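Local coordinates for endoglucanase (Mytilus edulis, PDB 1WC2), which hydrolyses internal beta-1,4-glucosidic linkages in cellulose and related beta-glucans, acts on soluble carboxymethylcellulose and also shows expansin activity, at residues G46-A51 and N162-T167. Residues are numbered along the deposited sequence; the frame is centred on the assembly and turned at random.
Sequences GSFVAA and NHDHRT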
loop_
_atom_site.group_PDB
_atom_site.type_symbol
_atom_site.label_atom_id
_atom_site.label_comp_id
_atom_site.label_asym_id
_atom_site.label_seq_id
_atom_site.Cartn_x
_atom_site.Cartn_y
_atom_site.Cartn_z
ATOM N N GLY A 46 -10.826 7.713 -5.735
ATOM C CA GLY A 46 -9.948 8.818 -6.045
ATOM C C GLY A 46 -8.938 9.097 -4.943
ATOM O O GLY A 46 -8.165 10.039 -5.062
ATOM N N SER A 47 -8.923 8.292 -3.872
ATOM C CA SER A 47 -8.003 8.507 -2.744
ATOM C C SER A 47 -6.684 7.761 -2.906
ATOM O O SER A 47 -6.561 6.864 -3.747
ATOM C CB SER A 47 -8.659 8.036 -1.450
ATOM O OG SER A 47 -9.693 8.924 -1.064
ATOM N N PHE A 48 -5.694 8.166 -2.105
ATOM C CA PHE A 48 -4.445 7.437 -1.941
ATOM C C PHE A 48 -4.693 6.325 -0.909
ATOM O O PHE A 48 -4.596 6.527 0.311
ATOM C CB PHE A 48 -3.307 8.376 -1.521
ATOM C CG PHE A 48 -2.791 9.282 -2.635
ATOM C CD1 PHE A 48 -2.504 10.617 -2.377
ATOM C CD2 PHE A 48 -2.531 8.784 -3.916
ATOM C CE1 PHE A 48 -1.999 11.454 -3.386
ATOM C CE2 PHE A 48 -2.025 9.623 -4.916
ATOM C CZ PHE A 48 -1.750 10.953 -4.639
ATOM N N VAL A 49 -5.076 5.161 -1.438
ATOM C CA VAL A 49 -5.338 3.961 -0.655
ATOM C C VAL A 49 -4.576 2.784 -1.241
ATOM O O VAL A 49 -4.161 2.809 -2.403
ATOM C CB VAL A 49 -6.864 3.658 -0.547
ATOM C CG1 VAL A 49 -7.571 4.783 0.225
ATOM C CG2 VAL A 49 -7.506 3.423 -1.923
ATOM N N ALA A 50 -4.411 1.754 -0.417
ATOM C CA ALA A 50 -3.559 0.623 -0.758
ATOM C C ALA A 50 -4.103 -0.697 -0.238
ATOM O O ALA A 50 -4.824 -0.749 0.758
ATOM C CB ALA A 50 -2.169 0.838 -0.200
ATOM N N ALA A 51 -3.710 -1.768 -0.915
ATOM C CA ALA A 51 -3.857 -3.131 -0.427
ATOM C C ALA A 51 -2.493 -3.593 0.084
ATOM O O ALA A 51 -1.509 -3.566 -0.659
ATOM C CB ALA A 51 -4.358 -4.047 -1.540
ATOM N N ASN A 162 -4.156 16.718 5.631
ATOM C CA ASN A 162 -4.055 18.181 5.557
ATOM C C ASN A 162 -3.239 18.690 4.368
ATOM O O ASN A 162 -3.580 19.733 3.795
ATOM C CB ASN A 162 -3.432 18.759 6.831
ATOM C CG ASN A 162 -4.299 18.571 8.057
ATOM O OD1 ASN A 162 -5.525 18.532 7.972
ATOM N ND2 ASN A 162 -3.657 18.468 9.215
ATOM N N HIS A 163 -2.149 17.992 4.033
ATOM C CA HIS A 163 -1.290 18.361 2.903
ATOM C C HIS A 163 -1.866 17.917 1.548
ATOM O O HIS A 163 -1.621 18.574 0.532
ATOM C CB HIS A 163 0.122 17.750 3.013
ATOM C CG HIS A 163 0.777 17.893 4.354
ATOM N ND1 HIS A 163 0.916 19.103 4.996
ATOM C CD2 HIS A 163 1.361 16.972 5.160
ATOM C CE1 HIS A 163 1.543 18.920 6.146
ATOM N NE2 HIS A 163 1.823 17.635 6.270
ATOM N N ASP A 164 -2.573 16.783 1.531
ATOM C CA ASP A 164 -3.176 16.254 0.312
ATOM C C ASP A 164 -4.448 15.515 0.692
ATOM O O ASP A 164 -4.397 14.430 1.284
ATOM C CB ASP A 164 -2.199 15.341 -0.434
ATOM C CG ASP A 164 -2.625 15.053 -1.867
ATOM O OD1 ASP A 164 -3.840 14.896 -2.136
ATOM O OD2 ASP A 164 -1.771 14.949 -2.768
ATOM N N HIS A 165 -5.586 16.099 0.324
ATOM C CA HIS A 165 -6.877 15.582 0.743
ATOM C C HIS A 165 -7.152 14.179 0.197
ATOM O O HIS A 165 -8.029 13.504 0.708
ATOM C CB HIS A 165 -8.013 16.538 0.359
ATOM C CG HIS A 165 -7.928 17.886 1.012
ATOM N ND1 HIS A 165 -8.555 19.000 0.492
ATOM C CD2 HIS A 165 -7.300 18.301 2.139
ATOM C CE1 HIS A 165 -8.302 20.046 1.262
ATOM N NE2 HIS A 165 -7.551 19.648 2.272
ATOM N N ARG A 166 -6.413 13.750 -0.829
ATOM C CA ARG A 166 -6.550 12.391 -1.352
ATOM C C ARG A 166 -6.137 11.333 -0.331
ATOM O O ARG A 166 -6.601 10.223 -0.413
ATOM C CB ARG A 166 -5.766 12.218 -2.661
ATOM C CG ARG A 166 -6.381 12.966 -3.837
ATOM C CD ARG A 166 -5.544 12.943 -5.102
ATOM N NE ARG A 166 -4.265 13.632 -4.921
ATOM C CZ ARG A 166 -3.349 13.785 -5.875
ATOM N NH1 ARG A 166 -3.565 13.338 -7.105
ATOM N NH2 ARG A 166 -2.215 14.421 -5.607
ATOM N N THR A 167 -5.251 11.666 0.612
ATOM C CA THR A 167 -4.972 10.740 1.727
ATOM C C THR A 167 -6.164 10.796 2.677
ATOM O O THR A 167 -6.424 11.867 3.228
ATOM C CB THR A 167 -3.708 11.167 2.488
ATOM O OG1 THR A 167 -2.555 11.093 1.631
ATOM C CG2 THR A 167 -3.423 10.243 3.678
HETATM O O HOH W 1 -9.632 11.307 0.642
#
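An Asx turn set in a type I beta turn, Asp164 to Thr167, docks Arg166 against Phe48 just ahead of strand 49-53. The Phe48 CZ corner of the ring sits over the centre of the guanidinium face, 3.5 Å from Arg166 CZ, with the planes 48° apart, while Arg166 CD lies over the ring face. Arg166 CB approaches Phe48 CD1 at 3.6 Å. A bend at chi3 (-64°) folds the arginine back toward its own turn, where it grips Asp164 side-on: NE reaches OD1 at 3.1 Å and NH2 reaches OD2 at 2.9 Å, both on syn lone pairs and nearly in the guanidinium plane. Asp164 OD1 also accepts a hydrogen bond from the backbone N of Arg166, the bond that makes the Asx turn, and OD2, which meets the Phe48 ring at its edge, has a second salt-bridge partner in Lys95. Replacing Arg166 with an alanine would probably open a gap beside the CZ end of the Phe48 ring, where CD and the guanidinium now pack, and leave the carboxylate without its NE and NH2 donors, Lys95 remaining. The backbones join through Phe48 N to Arg166 O, 2.8 Å. Alongside, a water donates to Ser47 OG, itself hydrogen-bonded to Trp43 O, and to His165 O, bridging the segments. The loop after helix 157-163 is thus fastened to the entry of a strand in the double-psi beta-barrel characteristic of family 45 endoglucanases.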